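Local coordinates for serine protease inhibitor (PDB 3STO), which probably inhibits serine proteases through the mobile reactive-centre loop of the serpin fold, at residues S200-H205 with D223-E228; S292-K297 with D374-H379. One frame throughout, in Å; residues are numbered along the deposited sequence.

Contact 1 of 2, residues S200-H205 with D223-E228; sequences SPFEPH and DMMTQE
F202 and Q227 have the closest CA atoms of the two segments, 6.2 Å apart, and no direct backbone hydrogen bond joins the segments. The loop 200-205 and the strand 223-228 run obliquely, in broadly opposing directions, bridged by two waters: water 1 takes the N-H of T226 and donates to E203 O, while water 2 takes the N-H of E203 and donates to T226 O.

Between them the F202 ring is clamped on both faces. Its chi1 of -67° turns CG anti to the carbonyl carbon and drops the ring across the strand. M225 CB forms a CH-pi contact over one face, 3.9 Å from the ring centroid; the selenium of this selenomethionine stands obliquely 4.4 Å from that centroid, a Met-aromatic contact, and M225 CE reaches F202 CE1 at 3.5 Å. Toward the rim of the opposite face lies the Q227 amide, nearly parallel to the ring (8°). Q227 NE2 then donates to S200 O (3.1 Å, 166° at the hydrogen), arriving from above the carbonyl plane. Both amide ends are thereby tied down, since Q227 OE1 accepts from K246, which also bonds S200 O and makes a cation-pi contact with F202. W198 meets the ring edge-to-face. In serpin topology, this joins the connection leaving strand 186-197 to a strand of beta-sheet C, near the breach of sheet A.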
loop_
_atom_site.group_PDB
_atom_site.type_symbol
_atom_site.label_atom_id
_atom_site.label_comp_id
_atom_site.label_asym_id
_atom_site.label_seq_id
_atom_site.Cartn_x
_atom_site.Cartn_y
_atom_site.Cartn_z
ATOM N N SER A 200 5.014 1.492 22.124
ATOM C CA SER A 200 5.698 2.461 22.998
ATOM C C SER A 200 5.892 3.864 22.357
ATOM O O SER A 200 6.845 4.107 21.620
ATOM C CB SER A 200 7.036 1.891 23.444
ATOM O OG SER A 200 7.707 2.882 24.157
ATOM N N PRO A 201 4.990 4.796 22.655
ATOM C CA PRO A 201 4.916 6.092 21.984
ATOM C C PRO A 201 6.043 7.006 22.389
ATOM O O PRO A 201 6.622 6.812 23.448
ATOM C CB PRO A 201 3.581 6.676 22.496
ATOM C CG PRO A 201 2.939 5.591 23.248
ATOM C CD PRO A 201 4.005 4.707 23.739
ATOM N N PHE A 202 6.352 7.978 21.543
ATOM C CA PHE A 202 7.386 8.962 21.818
ATOM C C PHE A 202 6.771 9.970 22.750
ATOM O O PHE A 202 5.579 10.200 22.686
ATOM C CB PHE A 202 7.811 9.683 20.532
ATOM C CG PHE A 202 8.523 8.802 19.522
ATOM C CD1 PHE A 202 7.801 8.078 18.575
ATOM C CD2 PHE A 202 9.917 8.718 19.513
ATOM C CE1 PHE A 202 8.452 7.302 17.630
ATOM C CE2 PHE A 202 10.589 7.937 18.579
ATOM C CZ PHE A 202 9.836 7.213 17.615
ATOM N N GLU A 203 7.583 10.548 23.632
ATOM C CA GLU A 203 7.162 11.663 24.472
ATOM C C GLU A 203 7.446 12.929 23.676
ATOM O O GLU A 203 8.582 13.154 23.283
ATOM C CB GLU A 203 7.987 11.655 25.770
ATOM C CG GLU A 203 7.247 12.091 27.061
ATOM C CD GLU A 203 6.377 13.317 26.867
ATOM O OE1 GLU A 203 6.924 14.390 26.585
ATOM O OE2 GLU A 203 5.133 13.215 26.979
ATOM N N PRO A 204 6.415 13.737 23.405
ATOM C CA PRO A 204 6.480 14.987 22.630
ATOM C C PRO A 204 7.486 16.010 23.176
ATOM O O PRO A 204 8.113 16.745 22.399
ATOM C CB PRO A 204 5.073 15.569 22.785
ATOM C CG PRO A 204 4.224 14.414 23.096
ATOM C CD PRO A 204 5.059 13.477 23.905
ATOM N N HIS A 205 7.618 16.081 24.496
ATOM C CA HIS A 205 8.603 16.979 25.110
ATOM C C HIS A 205 9.994 16.674 24.625
ATOM O O HIS A 205 10.874 17.527 24.717
ATOM C CB HIS A 205 8.572 16.928 26.641
ATOM C CG HIS A 205 7.396 17.653 27.224
ATOM N ND1 HIS A 205 6.594 17.110 28.200
ATOM C CD2 HIS A 205 6.849 18.848 26.906
ATOM C CE1 HIS A 205 5.617 17.956 28.484
ATOM N NE2 HIS A 205 5.748 19.016 27.711
ATOM N N ASP A 223 10.788 18.189 12.540
ATOM C CA ASP A 223 10.485 17.898 13.926
ATOM C C ASP A 223 10.957 16.482 14.226
ATOM O O ASP A 223 10.413 15.528 13.692
ATOM C CB ASP A 223 9.015 18.076 14.207
ATOM C CG ASP A 223 8.569 19.529 14.086
ATOM O OD1 ASP A 223 9.176 20.416 14.736
ATOM O OD2 ASP A 223 7.594 19.780 13.348
HETATM N N MSE A 224 12.010 16.368 15.039
HETATM C CA MSE A 224 12.681 15.094 15.282
HETATM C C MSE A 224 12.202 14.455 16.605
HETATM O O MSE A 224 12.375 15.013 17.683
HETATM C CB MSE A 224 14.204 15.296 15.263
HETATM C CG MSE A 224 15.060 14.019 15.274
HETATM SE SE MSE A 224 15.027 13.022 13.516
HETATM C CE MSE A 224 16.436 14.071 12.569
HETATM N N MSE A 225 11.584 13.289 16.508
HETATM C CA MSE A 225 11.158 12.537 17.679
HETATM C C MSE A 225 12.324 11.712 18.136
HETATM O O MSE A 225 13.178 11.300 17.333
HETATM C CB MSE A 225 9.962 11.641 17.365
HETATM C CG MSE A 225 8.881 12.366 16.571
HETATM SE SE MSE A 225 7.286 11.259 16.269
HETATM C CE MSE A 225 8.049 9.756 15.229
ATOM N N THR A 226 12.385 11.505 19.440
ATOM C CA THR A 226 13.547 10.851 20.023
ATOM C C THR A 226 13.062 9.913 21.112
ATOM O O THR A 226 12.089 10.199 21.789
ATOM C CB THR A 226 14.577 11.884 20.620
ATOM O OG1 THR A 226 13.935 12.616 21.634
ATOM C CG2 THR A 226 15.038 12.918 19.587
ATOM N N GLN A 227 13.751 8.793 21.268
ATOM C CA GLN A 227 13.456 7.867 22.331
ATOM C C GLN A 227 14.585 6.842 22.514
ATOM O O GLN A 227 15.341 6.510 21.572
ATOM C CB GLN A 227 12.072 7.232 22.096
ATOM C CG GLN A 227 11.935 5.740 22.322
ATOM C CD GLN A 227 10.616 5.188 21.738
ATOM O OE1 GLN A 227 10.630 4.479 20.736
ATOM N NE2 GLN A 227 9.483 5.521 22.365
ATOM N N GLU A 228 14.752 6.391 23.753
ATOM C CA GLU A 228 15.676 5.305 23.986
ATOM C C GLU A 228 14.841 4.149 24.453
ATOM O O GLU A 228 13.919 4.322 25.237
ATOM C CB GLU A 228 16.733 5.684 24.993
ATOM C CG GLU A 228 17.249 7.100 24.831
ATOM C CD GLU A 228 17.656 7.708 26.173
ATOM O OE1 GLU A 228 18.705 7.283 26.726
ATOM O OE2 GLU A 228 16.910 8.589 26.680
HETATM O O HOH W 1 9.992 12.509 20.819
HETATM O O HOH W 2 10.054 9.377 23.658
#

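Contact 2 of 2, residues S292-K297 with D374-H379; sequences SLRLPK and DFHVTH
R294 lays its guanidinium flat on the imidazole of H376, two groups that can both carry positive charge, with centres 3.6 Å apart and planes inclined by 18°. The stack lies on a parallel strand pair of serpin beta-sheet C, the second strand being the one that follows the reactive-centre loop. The axes of 292-296 and 374-376 approach to 4.6 Å at 4°, and bridges S292-D374, L293-F375 and R294-H376 fix the parallel register. F375 binds both neighbours of L293: its N-H goes to S292 O, and its carbonyl receives R294 N. V377 N extends the pattern to R294 O, where V377 centres an inverse gamma turn.

The R294 chain, extended from CG to NE, crosses the imidazole face: CD makes a CH-pi contact 4.0 Å from the H376 ring centroid, and CZ lies above H376 CE1. R294 NH1 forms a salt bridge with E210, which probably offsets part of the positive charge gathered by R294 and the nearby R208. The other H376 face receives D374 CB. At the ring edge, in its plane, S292 OG is hydrogen-bonded to H376 NE2 (3.0 Å); this bond and the stack together limit its rotation.

L293 and F375 lie side by side on the other sheet face, L293 CD1 to F375 CD2 3.8 Å; F375 packs on V244, I257 and L259, L293 on K246 and M231. Beyond the last bridge, V377 runs alongside L295 (V377 CG2 to L295 CD1 3.9 Å) and crosses P296 at about a right angle, its CG1 3.8 Å from P296 CD.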
loop_
_atom_site.group_PDB
_atom_site.type_symbol
_atom_site.label_atom_id
_atom_site.label_comp_id
_atom_site.label_asym_id
_atom_site.label_seq_id
_atom_site.Cartn_x
_atom_site.Cartn_y
_atom_site.Cartn_z
ATOM N N SER A 292 19.047 4.226 20.834
ATOM C CA SER A 292 18.741 5.650 20.790
ATOM C C SER A 292 18.160 5.923 19.391
ATOM O O SER A 292 18.867 5.865 18.390
ATOM C CB SER A 292 20.004 6.469 21.007
ATOM O OG SER A 292 19.779 7.823 20.682
ATOM N N LEU A 293 16.863 6.174 19.336
ATOM C CA LEU A 293 16.165 6.320 18.075
ATOM C C LEU A 293 15.770 7.766 17.845
ATOM O O LEU A 293 15.102 8.368 18.679
ATOM C CB LEU A 293 14.906 5.439 18.065
ATOM C CG LEU A 293 13.859 5.620 16.954
ATOM C CD1 LEU A 293 14.468 5.361 15.599
ATOM C CD2 LEU A 293 12.632 4.699 17.170
ATOM N N ARG A 294 16.162 8.327 16.712
ATOM C CA ARG A 294 15.586 9.610 16.312
ATOM C C ARG A 294 14.906 9.460 14.992
ATOM O O ARG A 294 15.452 8.883 14.058
ATOM C CB ARG A 294 16.644 10.694 16.202
ATOM C CG ARG A 294 17.536 10.801 17.408
ATOM C CD ARG A 294 18.206 12.138 17.403
ATOM N NE ARG A 294 19.256 12.192 18.389
ATOM C CZ ARG A 294 20.466 12.644 18.127
ATOM N NH1 ARG A 294 20.751 13.075 16.906
ATOM N NH2 ARG A 294 21.378 12.676 19.080
ATOM N N LEU A 295 13.726 10.036 14.905
ATOM C CA LEU A 295 12.849 9.768 13.799
ATOM C C LEU A 295 12.032 11.027 13.550
ATOM O O LEU A 295 11.355 11.520 14.445
ATOM C CB LEU A 295 11.935 8.554 14.131
ATOM C CG LEU A 295 10.925 8.060 13.086
ATOM C CD1 LEU A 295 11.661 7.537 11.837
ATOM C CD2 LEU A 295 9.943 6.980 13.624
ATOM N N PRO A 296 12.067 11.530 12.308
ATOM C CA PRO A 296 11.224 12.669 11.923
ATOM C C PRO A 296 9.707 12.366 12.051
ATOM O O PRO A 296 9.241 11.254 11.777
ATOM C CB PRO A 296 11.605 12.890 10.440
ATOM C CG PRO A 296 12.843 12.107 10.230
ATOM C CD PRO A 296 12.817 10.979 11.163
ATOM N N LYS A 297 8.936 13.356 12.468
ATOM C CA LYS A 297 7.509 13.248 12.323
ATOM C C LYS A 297 7.172 13.799 10.932
ATOM O O LYS A 297 7.712 14.800 10.504
ATOM C CB LYS A 297 6.767 13.982 13.428
ATOM C CG LYS A 297 6.779 15.437 13.312
ATOM C CD LYS A 297 6.223 16.055 14.594
ATOM C CE LYS A 297 4.906 15.418 14.998
ATOM N NZ LYS A 297 4.232 16.216 16.089
ATOM N N ASP A 374 23.095 3.754 18.133
ATOM C CA ASP A 374 22.382 4.960 17.694
ATOM C C ASP A 374 21.646 4.650 16.416
ATOM O O ASP A 374 22.184 3.993 15.534
ATOM C CB ASP A 374 23.318 6.126 17.450
ATOM C CG ASP A 374 23.801 6.734 18.726
ATOM O OD1 ASP A 374 23.231 6.385 19.779
ATOM O OD2 ASP A 374 24.747 7.554 18.686
ATOM N N PHE A 375 20.403 5.086 16.319
ATOM C CA PHE A 375 19.671 4.929 15.064
ATOM C C PHE A 375 19.022 6.263 14.805
ATOM O O PHE A 375 17.890 6.509 15.241
ATOM C CB PHE A 375 18.613 3.819 15.172
ATOM C CG PHE A 375 18.141 3.293 13.851
ATOM C CD1 PHE A 375 18.824 2.284 13.226
ATOM C CD2 PHE A 375 16.989 3.804 13.244
ATOM C CE1 PHE A 375 18.378 1.790 12.009
ATOM C CE2 PHE A 375 16.545 3.325 12.034
ATOM C CZ PHE A 375 17.238 2.325 11.405
ATOM N N HIS A 376 19.752 7.134 14.117
ATOM C CA HIS A 376 19.325 8.519 13.959
ATOM C C HIS A 376 18.932 8.795 12.518
ATOM O O HIS A 376 19.765 8.784 11.631
ATOM C CB HIS A 376 20.429 9.465 14.436
ATOM C CG HIS A 376 20.730 9.333 15.888
ATOM N ND1 HIS A 376 21.803 9.957 16.486
ATOM C CD2 HIS A 376 20.092 8.653 16.871
ATOM C CE1 HIS A 376 21.821 9.657 17.769
ATOM N NE2 HIS A 376 20.789 8.868 18.030
ATOM N N VAL A 377 17.639 9.001 12.292
ATOM C CA VAL A 377 17.100 9.008 10.935
ATOM C C VAL A 377 17.249 10.444 10.415
ATOM O O VAL A 377 16.328 11.239 10.504
ATOM C CB VAL A 377 15.619 8.447 10.887
ATOM C CG1 VAL A 377 15.053 8.458 9.491
ATOM C CG2 VAL A 377 15.545 7.037 11.449
ATOM N N THR A 378 18.433 10.764 9.897
ATOM C CA THR A 378 18.785 12.138 9.555
ATOM C C THR A 378 19.028 12.354 8.052
ATOM O O THR A 378 19.457 13.437 7.633
ATOM C CB THR A 378 20.085 12.575 10.316
ATOM O OG1 THR A 378 21.122 11.638 10.032
ATOM C CG2 THR A 378 19.867 12.598 11.792
ATOM N N HIS A 379 18.774 11.321 7.258
ATOM C CA HIS A 379 18.970 11.342 5.812
ATOM C C HIS A 379 17.951 10.340 5.202
ATOM O O HIS A 379 17.309 9.598 5.955
ATOM C CB HIS A 379 20.445 11.012 5.456
ATOM C CG HIS A 379 20.992 9.801 6.147
ATOM N ND1 HIS A 379 21.150 8.587 5.516
ATOM C CD2 HIS A 379 21.438 9.620 7.424
ATOM C CE1 HIS A 379 21.671 7.715 6.366
ATOM N NE2 HIS A 379 21.864 8.320 7.526
#

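How the contacts relate
From the N terminus, the chain leaves strand 186-197, passes through 200-205, runs along strand 208-215, reverses into strand 218-236 and reaches 223-228, where contact 1 closes a short loop. Contact 2 closes a longer one, from 292-297 through strand 339-348 and the region around the unmodelled 358-364 to 374-379. The loops are in series and neither nest nor cross, yet their centres lie 10 Å apart. Strands 218-236 and 287-305 join them: probable hydrogen bonds run from L293 N to Q227 O and from M225 N to L295 O, each 2.7 Å, while M224 packs on P296 and V377. The edge strand 373-376 is thus linked across sheet C to the 200-205 loop.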